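PDB 6UY4: dihydroorotate dehydrogenase from Schistosoma mansoni, which probably oxidises (S)-dihydroorotate to orotate with a quinone as electron acceptor, using FMN as cofactor, in the de novo synthesis of UMP. Local coordinates for residues Leu197-Ser202 / Ile238-Ser243; Met268-Thr273 / Ile326-Val331. All blocks are in the same frame, centred on the assembly; numbering follows the deposited sequence.

Contact 1: Leu197-Ser202 / Ile238-Ser243; sequences LVINVS and ILLKIS. With FMN (flavin mononucleotide), chain G.
N200 and K241, paired on adjacent parallel strands, send their side chains out side by side to the pyrimidine end of the flavin. The lysine can be followed outward. Its CB lies 3.7 Å from V198 CG1 and also borders N200 OD1; CG and CD continue along that same oxygen, and CD comes within 3.5 Å of FMN O2. CE then approaches the ribityl hydroxyl O3', and NZ ends among hydrogen-bond partners: FMN O3' at 3.0 Å, O2 and N1 of the ring at slightly greater range, and O2' through a weak bond. This reach depends on a fully extended chain, with CG anti to the backbone N (chi1 -174°) and every later torsion also extended. With NZ donating to both N1 and O2, this end of the isoalloxazine is held by a polar donor, which would probably polarise it.

N200 grips the same carbonyl, its ND2 donating to FMN O2 over 2.7 Å with an N-H...O angle of 167°, while its OD1 accepts from N169, which should fix the amide's rotation. Behind the pair, four backbone bonds alternate between the strands, from L239 N to L197 O through to V201 N to K241 O at 2.7 Å. On the face carrying L197, I199, I238 and L240 the contacts are apolar, L197 CD1 meeting I238 CD1; beyond the strand, V201 CG2 packs 3.6 Å from L240 CG.

The two strands, at 31° over these short segments, are joined by helix 215-230 in one beta-alpha-beta unit of the TIM barrel. That helix lies against I199, I238 and L240, helix 248-259 against V201 and I242, and strand 267-270 is the next neighbour of 238-242, its I269 touching V198, L239 and K241.

Contact 2: Met268-Thr273 / Ile326-Val331; sequences MIISNT and IPLIGV. With FMN (flavin mononucleotide), chain G.
I269 and I329 run alongside each other from neighbouring strands, with I269 CG1 3.8 Å from I329 CB and almost as near I329 CD1. The other branch of I269, CG2, meets V331 CG2 at 3.6 Å. On the reverse face L328 CD2 serves two partners, M268 CB at 3.7 Å and I270 CD1, while M268 CG touches I326 CD1.

Five backbone hydrogen bonds set this register. M268 N donates to P327 O, I329 N to M268 O and I270 N to I329 O. V331 N then reaches I270 O at 2.7 Å, from above the carbonyl plane with a C=O...N angle of 126°, and S271 N returns a bond to V331 O. The last exchange coincides with a cis peptide between I270 and S271, where the strand gives way to a loop.

The strands are two of the eight parallel strands of a TIM barrel, whose C-terminal ends carry the active site; here that end meets the ribityl chain of FMN. V331 CG1 packs 3.5 Å from FMN C5'; it is held there with CG1 anti to the backbone N (chi1 -163°), which leaves CG2 for I269. S271 O accepts a weak hydrogen bond from FMN O3', and N272 OD1 stands 3.4 Å from FMN C1'.

A second shell positions these groups. Strand 238-242 bonds through its backbone to I269 and N272 and touches I269 with L239 and K241, whereas Q352 of strand 350-353 borders both I329 and V331. Outside the barrel, helix 305-321 meets I270 through C314 and S271 through S311, and its L315 and S319 lie against L328.

Both segments of contact 1 precede both of contact 2 in the chain, and the contact centres lie 9 Å apart in the same eight-stranded parallel sheet, in the order 196-200, 238-242, 267-270, 328-331. The inner two strands join the contacts directly: L240 O lies 2.9 Å from I269 N and I242 O 3.0 Å from N272 N, both probable hydrogen bonds. Four successive strands of the barrel therefore form one continuous wall. Both contacts reach a single FMN, contact 1 at the pyrimidine edge and ribityl hydroxyls, contact 2 along the ribityl chain. O3' is common to both, bonded by K241 NZ and weakly to S271 O, consistent with adjacent strand ends and loops positioning the cofactor together.

Contact 1: Leu197-Ser202 / Ile238-Ser243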
ATOM      1  N   LEU A 197      -8.624  -3.081  -8.082  1.00 59.61           N
ATOM      2  CA  LEU A 197      -7.323  -2.900  -8.704  1.00 57.38           C
ATOM      3  C   LEU A 197      -6.801  -1.505  -8.392  1.00 61.55           C
ATOM      4  O   LEU A 197      -7.574  -0.551  -8.264  1.00 62.51           O
ATOM      5  CB  LEU A 197      -7.402  -3.106 -10.221  1.00 58.63           C
ATOM      6  CG  LEU A 197      -7.970  -4.446 -10.698  1.00 62.16           C
ATOM      7  CD1 LEU A 197      -8.250  -4.410 -12.191  1.00 64.59           C
ATOM      8  CD2 LEU A 197      -7.024  -5.589 -10.358  1.00 59.89           C
ATOM      9  N   VAL A 198      -5.480  -1.395  -8.263  1.00 64.05           N
ATOM     10  CA  VAL A 198      -4.820  -0.139  -7.923  1.00 61.04           C
ATOM     11  C   VAL A 198      -3.716   0.125  -8.937  1.00 60.98           C
ATOM     12  O   VAL A 198      -3.036  -0.804  -9.387  1.00 58.87           O
ATOM     13  CB  VAL A 198      -4.243  -0.164  -6.491  1.00 55.38           C
ATOM     14  CG1 VAL A 198      -3.704   1.207  -6.108  1.00 54.35           C
ATOM     15  CG2 VAL A 198      -5.294  -0.616  -5.498  1.00 58.66           C
ATOM     16  N   ILE A 199      -3.544   1.394  -9.298  1.00 60.63           N
ATOM     17  CA  ILE A 199      -2.467   1.835 -10.175  1.00 59.66           C
ATOM     18  C   ILE A 199      -1.730   2.972  -9.482  1.00 63.60           C
ATOM     19  O   ILE A 199      -2.354   3.945  -9.044  1.00 60.69           O
ATOM     20  CB  ILE A 199      -2.995   2.286 -11.550  1.00 63.75           C
ATOM     21  CG1 ILE A 199      -3.698   1.123 -12.250  1.00 64.50           C
ATOM     22  CG2 ILE A 199      -1.860   2.825 -12.407  1.00 60.38           C
ATOM     23  CD1 ILE A 199      -4.249   1.474 -13.604  1.00 65.08           C
ATOM     24  N   ASN A 200      -0.409   2.848  -9.382  1.00 65.60           N
ATOM     25  CA  ASN A 200       0.405   3.851  -8.710  1.00 65.77           C
ATOM     26  C   ASN A 200       0.735   4.990  -9.667  1.00 77.41           C
ATOM     27  O   ASN A 200       1.296   4.760 -10.745  1.00 82.89           O
ATOM     28  CB  ASN A 200       1.688   3.224  -8.172  1.00 73.38           C
ATOM     29  CG  ASN A 200       1.456   2.391  -6.931  1.00 76.88           C
ATOM     30  OD1 ASN A 200       0.319   2.053  -6.598  1.00 73.52           O
ATOM     31  ND2 ASN A 200       2.535   2.055  -6.235  1.00 69.67           N
ATOM     32  N   VAL A 201       0.386   6.216  -9.276  1.00 73.66           N
ATOM     33  CA  VAL A 201       0.850   7.391 -10.002  1.00 77.39           C
ATOM     34  C   VAL A 201       2.345   7.558  -9.767  1.00 88.27           C
ATOM     35  O   VAL A 201       2.834   7.418  -8.638  1.00 90.78           O
ATOM     36  CB  VAL A 201       0.075   8.644  -9.559  1.00 84.01           C
ATOM     37  CG1 VAL A 201       0.657   9.893 -10.208  1.00 83.63           C
ATOM     38  CG2 VAL A 201      -1.392   8.508  -9.901  1.00 77.91           C
ATOM     39  N   SER A 202       3.082   7.842 -10.839  0.92 98.64           N
ATOM     40  CA  SER A 202       4.529   7.991 -10.739  0.92104.11           C
ATOM     41  C   SER A 202       4.879   9.164  -9.832  0.92111.96           C
ATOM     42  O   SER A 202       4.418  10.290 -10.048  0.92111.38           O
ATOM     43  CB  SER A 202       5.131   8.195 -12.126  0.92111.48           C
ATOM     44  OG  SER A 202       4.940   9.525 -12.575  0.92117.04           O
ATOM     45  N   ILE A 238     -11.446   0.486  -9.980  1.00 65.71           N
ATOM     46  CA  ILE A 238     -10.104   0.936 -10.334  1.00 61.83           C
ATOM     47  C   ILE A 238      -9.729   2.074  -9.397  1.00 61.90           C
ATOM     48  O   ILE A 238     -10.403   3.111  -9.368  1.00 60.60           O
ATOM     49  CB  ILE A 238     -10.021   1.382 -11.802  1.00 61.26           C
ATOM     50  CG1 ILE A 238     -10.254   0.196 -12.739  1.00 61.48           C
ATOM     51  CG2 ILE A 238      -8.675   2.030 -12.084  1.00 64.88           C
ATOM     52  CD1 ILE A 238      -9.182  -0.864 -12.659  1.00 63.38           C
ATOM     53  N   LEU A 239      -8.657   1.884  -8.634  1.00 62.46           N
ATOM     54  CA  LEU A 239      -8.184   2.883  -7.690  1.00 61.47           C
ATOM     55  C   LEU A 239      -6.851   3.457  -8.149  1.00 56.68           C
ATOM     56  O   LEU A 239      -6.069   2.791  -8.834  1.00 59.45           O
ATOM     57  CB  LEU A 239      -8.040   2.297  -6.281  1.00 57.98           C
ATOM     58  CG  LEU A 239      -9.295   2.248  -5.407  1.00 58.61           C
ATOM     59  CD1 LEU A 239     -10.332   1.281  -5.960  1.00 62.47           C
ATOM     60  CD2 LEU A 239      -8.926   1.880  -3.982  1.00 64.43           C
ATOM     61  N   LEU A 240      -6.599   4.705  -7.762  1.00 57.49           N
ATOM     62  CA  LEU A 240      -5.380   5.415  -8.123  1.00 59.19           C
ATOM     63  C   LEU A 240      -4.638   5.789  -6.848  1.00 56.91           C
ATOM     64  O   LEU A 240      -5.177   6.508  -6.001  1.00 64.19           O
ATOM     65  CB  LEU A 240      -5.700   6.662  -8.948  1.00 57.94           C
ATOM     66  CG  LEU A 240      -4.649   7.085  -9.970  1.00 62.70           C
ATOM     67  CD1 LEU A 240      -4.389   5.958 -10.957  1.00 61.53           C
ATOM     68  CD2 LEU A 240      -5.079   8.351 -10.695  1.00 69.07           C
ATOM     69  N   LYS A 241      -3.407   5.303  -6.713  1.00 61.26           N
ATOM     70  CA  LYS A 241      -2.584   5.556  -5.538  1.00 61.23           C
ATOM     71  C   LYS A 241      -1.547   6.619  -5.881  1.00 59.74           C
ATOM     72  O   LYS A 241      -0.774   6.454  -6.831  1.00 64.20           O
ATOM     73  CB  LYS A 241      -1.910   4.272  -5.062  1.00 62.14           C
ATOM     74  CG  LYS A 241      -1.139   4.414  -3.763  1.00 63.66           C
ATOM     75  CD  LYS A 241      -0.661   3.059  -3.271  1.00 62.12           C
ATOM     76  CE  LYS A 241       0.080   3.176  -1.954  1.00 58.25           C
ATOM     77  NZ  LYS A 241       0.503   1.841  -1.446  1.00 65.86           N
ATOM     78  N   ILE A 242      -1.530   7.702  -5.110  1.00 63.84           N
ATOM     79  CA  ILE A 242      -0.686   8.850  -5.400  1.00 68.35           C
ATOM     80  C   ILE A 242       0.361   9.000  -4.301  1.00 67.43           C
ATOM     81  O   ILE A 242       0.335   8.312  -3.280  1.00 68.61           O
ATOM     82  CB  ILE A 242      -1.507  10.145  -5.552  1.00 67.70           C
ATOM     83  CG1 ILE A 242      -2.090  10.561  -4.200  1.00 65.83           C
ATOM     84  CG2 ILE A 242      -2.614   9.957  -6.578  1.00 64.19           C
ATOM     85  CD1 ILE A 242      -2.832  11.873  -4.234  1.00 58.60           C
ATOM     86  N   SER A 243       1.291   9.924  -4.523  1.00 68.31           N
ATOM     87  CA  SER A 243       2.404  10.335  -3.683  1.00 64.31           C
ATOM     88  C   SER A 243       2.039  11.576  -2.881  1.00 71.52           C
ATOM     89  O   SER A 243       1.321  12.450  -3.380  1.00 80.11           O
ATOM     90  CB  SER A 243       3.641  10.627  -4.535  1.00 70.91           C
ATOM     91  OG  SER A 243       4.705  11.127  -3.745  1.00 71.98           O
TER
HETATM   92  N1  FMN G 406       3.382   0.658  -2.173  1.00 62.89           N
HETATM   93  C2  FMN G 406       2.914   0.217  -3.395  1.00 63.97           C
HETATM   94  O2  FMN G 406       1.950   0.770  -3.920  1.00 66.61           O
HETATM   95  N3  FMN G 406       3.525  -0.845  -4.030  1.00 63.65           N
HETATM   96  C4  FMN G 406       4.608  -1.471  -3.447  1.00 66.89           C
HETATM   97  O4  FMN G 406       5.152  -2.417  -4.014  1.00 71.92           O
HETATM   98  C4A FMN G 406       5.082  -1.030  -2.217  1.00 67.59           C
HETATM   99  N5  FMN G 406       6.164  -1.651  -1.630  1.00 71.86           N
HETATM  100  C5A FMN G 406       6.632  -1.215  -0.408  1.00 68.53           C
HETATM  101  C6  FMN G 406       7.722  -1.848   0.179  1.00 68.04           C
HETATM  102  C7  FMN G 406       8.202  -1.414   1.408  1.00 71.85           C
HETATM  103  C7M FMN G 406       9.380  -2.100   2.036  1.00 65.21           C
HETATM  104  C8  FMN G 406       7.588  -0.344   2.053  1.00 70.52           C
HETATM  105  C8M FMN G 406       8.103   0.127   3.381  1.00 66.45           C
HETATM  106  C9  FMN G 406       6.498   0.288   1.464  1.00 68.68           C
HETATM  107  C9A FMN G 406       6.015  -0.145   0.233  1.00 67.00           C
HETATM  108  N10 FMN G 406       4.928   0.477  -0.358  1.00 62.85           N
HETATM  109  C10 FMN G 406       4.465   0.038  -1.581  1.00 66.33           C
HETATM  110  C1' FMN G 406       4.248   1.635   0.308  1.00 59.89           C
HETATM  111  C2' FMN G 406       3.161   1.145   1.257  1.00 63.65           C
HETATM  112  O2' FMN G 406       2.265   0.304   0.565  1.00 62.34           O
HETATM  113  C3' FMN G 406       2.382   2.315   1.842  1.00 72.08           C
HETATM  114  O3' FMN G 406       1.930   3.150   0.798  1.00 74.71           O
HETATM  115  C4' FMN G 406       3.217   3.138   2.818  1.00 69.47           C
HETATM  116  O4' FMN G 406       4.267   2.363   3.356  1.00 68.50           O
HETATM  117  C5' FMN G 406       2.315   3.613   3.944  1.00 67.71           C
HETATM  118  O5' FMN G 406       3.073   4.150   4.999  1.00 79.66           O
HETATM  119  P   FMN G 406       3.054   3.399   6.420  1.00 68.19           P
HETATM  120  O1P FMN G 406       3.878   4.209   7.390  1.00 73.45           O
HETATM  121  O2P FMN G 406       1.635   3.250   6.918  1.00 73.82           O
HETATM  122  O3P FMN G 406       3.683   2.040   6.253  1.00 60.82           O

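Contact 2: Met268-Thr273 / Ile326-Val331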
ATOM      1  N   MET A 268      -9.410   6.548  -4.684  1.00 63.13           N
ATOM      2  CA  MET A 268      -8.010   6.932  -4.610  1.00 58.67           C
ATOM      3  C   MET A 268      -7.412   6.465  -3.291  1.00 62.63           C
ATOM      4  O   MET A 268      -8.113   6.277  -2.294  1.00 62.75           O
ATOM      5  CB  MET A 268      -7.830   8.448  -4.757  1.00 63.79           C
ATOM      6  CG  MET A 268      -8.216   8.988  -6.122  1.00 68.42           C
ATOM      7  SD  MET A 268      -7.907  10.757  -6.275  1.00 73.75           S
ATOM      8  CE  MET A 268      -6.155  10.818  -5.913  1.00 69.42           C
ATOM      9  N   ILE A 269      -6.094   6.288  -3.301  1.00 63.60           N
ATOM     10  CA  ILE A 269      -5.332   5.855  -2.135  1.00 60.57           C
ATOM     11  C   ILE A 269      -4.292   6.924  -1.837  1.00 60.41           C
ATOM     12  O   ILE A 269      -3.453   7.238  -2.693  1.00 56.35           O
ATOM     13  CB  ILE A 269      -4.669   4.488  -2.363  1.00 57.73           C
ATOM     14  CG1 ILE A 269      -5.735   3.403  -2.537  1.00 60.24           C
ATOM     15  CG2 ILE A 269      -3.744   4.147  -1.210  1.00 62.21           C
ATOM     16  CD1 ILE A 269      -5.166   2.018  -2.758  1.00 61.45           C
ATOM     17  N   ILE A 270      -4.347   7.486  -0.632  1.00 63.17           N
ATOM     18  CA  ILE A 270      -3.452   8.559  -0.209  1.00 64.38           C
ATOM     19  C   ILE A 270      -2.840   8.147   1.123  1.00 64.81           C
ATOM     20  O   ILE A 270      -3.550   8.058   2.133  1.00 68.84           O
ATOM     21  CB  ILE A 270      -4.178   9.907  -0.079  1.00 58.19           C
ATOM     22  CG1 ILE A 270      -4.880  10.283  -1.387  1.00 61.30           C
ATOM     23  CG2 ILE A 270      -3.206  11.000   0.331  1.00 62.80           C
ATOM     24  CD1 ILE A 270      -6.341   9.880  -1.445  1.00 63.15           C
ATOM     25  N   SER A 271      -1.529   7.901   1.139  1.00 66.07           N
ATOM     26  CA  SER A 271      -0.665   8.012  -0.033  1.00 68.70           C
ATOM     27  C   SER A 271       0.445   6.967   0.022  1.00 67.84           C
ATOM     28  O   SER A 271       0.369   6.007   0.790  1.00 68.78           O
ATOM     29  CB  SER A 271      -0.049   9.410  -0.125  1.00 76.00           C
ATOM     30  OG  SER A 271       0.733   9.695   1.021  1.00 72.36           O
ATOM     31  N   ASN A 272       1.481   7.165  -0.793  1.00 70.84           N
ATOM     32  CA  ASN A 272       2.645   6.287  -0.781  1.00 65.19           C
ATOM     33  C   ASN A 272       3.710   6.856   0.151  1.00 68.90           C
ATOM     34  O   ASN A 272       3.380   7.460   1.177  1.00 71.98           O
ATOM     35  CB  ASN A 272       3.193   6.103  -2.200  1.00 69.73           C
ATOM     36  CG  ASN A 272       3.933   4.788  -2.376  1.00 70.80           C
ATOM     37  OD1 ASN A 272       4.765   4.410  -1.550  1.00 70.93           O
ATOM     38  ND2 ASN A 272       3.627   4.079  -3.456  1.00 66.47           N
ATOM     39  N   THR A 273       4.982   6.683  -0.193  1.00 68.88           N
ATOM     40  CA  THR A 273       6.086   7.122   0.645  1.00 68.44           C
ATOM     41  C   THR A 273       6.621   8.476   0.186  1.00 72.83           C
ATOM     42  O   THR A 273       6.380   8.921  -0.939  1.00 85.33           O
ATOM     43  CB  THR A 273       7.217   6.088   0.641  1.00 69.19           C
ATOM     44  OG1 THR A 273       7.651   5.856  -0.705  1.00 65.06           O
ATOM     45  CG2 THR A 273       6.743   4.778   1.249  1.00 66.67           C
ATOM     46  N   ILE A 326     -15.702  10.144  -4.482  1.00 60.97           N
ATOM     47  CA  ILE A 326     -15.179   8.784  -4.586  1.00 62.63           C
ATOM     48  C   ILE A 326     -14.580   8.358  -3.250  1.00 63.19           C
ATOM     49  O   ILE A 326     -14.076   9.206  -2.499  1.00 65.54           O
ATOM     50  CB  ILE A 326     -14.148   8.671  -5.720  1.00 69.24           C
ATOM     51  CG1 ILE A 326     -13.023   9.691  -5.533  1.00 68.06           C
ATOM     52  CG2 ILE A 326     -14.821   8.853  -7.074  1.00 71.24           C
ATOM     53  CD1 ILE A 326     -11.938   9.604  -6.587  1.00 63.06           C
ATOM     54  N   PRO A 327     -14.627   7.071  -2.908  1.00 61.71           N
ATOM     55  CA  PRO A 327     -14.016   6.617  -1.653  1.00 61.12           C
ATOM     56  C   PRO A 327     -12.509   6.826  -1.652  1.00 65.48           C
ATOM     57  O   PRO A 327     -11.850   6.794  -2.693  1.00 65.44           O
ATOM     58  CB  PRO A 327     -14.369   5.126  -1.605  1.00 56.27           C
ATOM     59  CG  PRO A 327     -15.570   4.991  -2.479  1.00 52.43           C
ATOM     60  CD  PRO A 327     -15.390   6.000  -3.570  1.00 61.01           C
ATOM     61  N   LEU A 328     -11.966   7.038  -0.457  1.00 65.77           N
ATOM     62  CA  LEU A 328     -10.540   7.256  -0.269  1.00 62.55           C
ATOM     63  C   LEU A 328     -10.001   6.275   0.762  1.00 61.79           C
ATOM     64  O   LEU A 328     -10.703   5.879   1.695  1.00 65.84           O
ATOM     65  CB  LEU A 328     -10.248   8.693   0.176  1.00 64.71           C
ATOM     66  CG  LEU A 328     -10.755   9.796  -0.753  1.00 64.61           C
ATOM     67  CD1 LEU A 328     -10.439  11.162  -0.171  1.00 63.57           C
ATOM     68  CD2 LEU A 328     -10.148   9.647  -2.138  1.00 58.06           C
ATOM     69  N   ILE A 329      -8.741   5.890   0.583  1.00 64.67           N
ATOM     70  CA  ILE A 329      -8.052   4.979   1.489  1.00 59.55           C
ATOM     71  C   ILE A 329      -6.863   5.727   2.074  1.00 62.67           C
ATOM     72  O   ILE A 329      -5.882   5.999   1.368  1.00 59.02           O
ATOM     73  CB  ILE A 329      -7.607   3.690   0.787  1.00 56.75           C
ATOM     74  CG1 ILE A 329      -8.820   2.932   0.245  1.00 63.26           C
ATOM     75  CG2 ILE A 329      -6.812   2.814   1.740  1.00 57.06           C
ATOM     76  CD1 ILE A 329      -8.478   1.585  -0.363  1.00 63.47           C
ATOM     77  N   GLY A 330      -6.950   6.068   3.356  1.00 64.89           N
ATOM     78  CA  GLY A 330      -5.863   6.755   4.026  1.00 65.60           C
ATOM     79  C   GLY A 330      -4.756   5.815   4.451  1.00 65.19           C
ATOM     80  O   GLY A 330      -4.978   4.903   5.253  1.00 67.73           O
ATOM     81  N   VAL A 331      -3.556   6.017   3.914  1.00 64.56           N
ATOM     82  CA  VAL A 331      -2.409   5.169   4.210  1.00 64.36           C
ATOM     83  C   VAL A 331      -1.232   6.060   4.581  1.00 71.05           C
ATOM     84  O   VAL A 331      -1.051   7.139   4.006  1.00 75.29           O
ATOM     85  CB  VAL A 331      -2.041   4.258   3.018  1.00 66.26           C
ATOM     86  CG1 VAL A 331      -1.154   3.116   3.477  1.00 69.00           C
ATOM     87  CG2 VAL A 331      -3.291   3.722   2.340  1.00 67.84           C
TER
HETATM   88  N1  FMN G 406       3.382   0.658  -2.173  1.00 62.89           N
HETATM   89  C2  FMN G 406       2.914   0.217  -3.395  1.00 63.97           C
HETATM   90  O2  FMN G 406       1.950   0.770  -3.920  1.00 66.61           O
HETATM   91  N3  FMN G 406       3.525  -0.845  -4.030  1.00 63.65           N
HETATM   92  C4  FMN G 406       4.608  -1.471  -3.447  1.00 66.89           C
HETATM   93  O4  FMN G 406       5.152  -2.417  -4.014  1.00 71.92           O
HETATM   94  C4A FMN G 406       5.082  -1.030  -2.217  1.00 67.59           C
HETATM   95  N5  FMN G 406       6.164  -1.651  -1.630  1.00 71.86           N
HETATM   96  C5A FMN G 406       6.632  -1.215  -0.408  1.00 68.53           C
HETATM   97  C6  FMN G 406       7.722  -1.848   0.179  1.00 68.04           C
HETATM   98  C7  FMN G 406       8.202  -1.414   1.408  1.00 71.85           C
HETATM   99  C7M FMN G 406       9.380  -2.100   2.036  1.00 65.21           C
HETATM  100  C8  FMN G 406       7.588  -0.344   2.053  1.00 70.52           C
HETATM  101  C8M FMN G 406       8.103   0.127   3.381  1.00 66.45           C
HETATM  102  C9  FMN G 406       6.498   0.288   1.464  1.00 68.68           C
HETATM  103  C9A FMN G 406       6.015  -0.145   0.233  1.00 67.00           C
HETATM  104  N10 FMN G 406       4.928   0.477  -0.358  1.00 62.85           N
HETATM  105  C10 FMN G 406       4.465   0.038  -1.581  1.00 66.33           C
HETATM  106  C1' FMN G 406       4.248   1.635   0.308  1.00 59.89           C
HETATM  107  C2' FMN G 406       3.161   1.145   1.257  1.00 63.65           C
HETATM  108  O2' FMN G 406       2.265   0.304   0.565  1.00 62.34           O
HETATM  109  C3' FMN G 406       2.382   2.315   1.842  1.00 72.08           C
HETATM  110  O3' FMN G 406       1.930   3.150   0.798  1.00 74.71           O
HETATM  111  C4' FMN G 406       3.217   3.138   2.818  1.00 69.47           C
HETATM  112  O4' FMN G 406       4.267   2.363   3.356  1.00 68.50           O
HETATM  113  C5' FMN G 406       2.315   3.613   3.944  1.00 67.71           C
HETATM  114  O5' FMN G 406       3.073   4.150   4.999  1.00 79.66           O
HETATM  115  P   FMN G 406       3.054   3.399   6.420  1.00 68.19           P
HETATM  116  O1P FMN G 406       3.878   4.209   7.390  1.00 73.45           O
HETATM  117  O2P FMN G 406       1.635   3.250   6.918  1.00 73.82           O
HETATM  118  O3P FMN G 406       3.683   2.040   6.253  1.00 60.82           O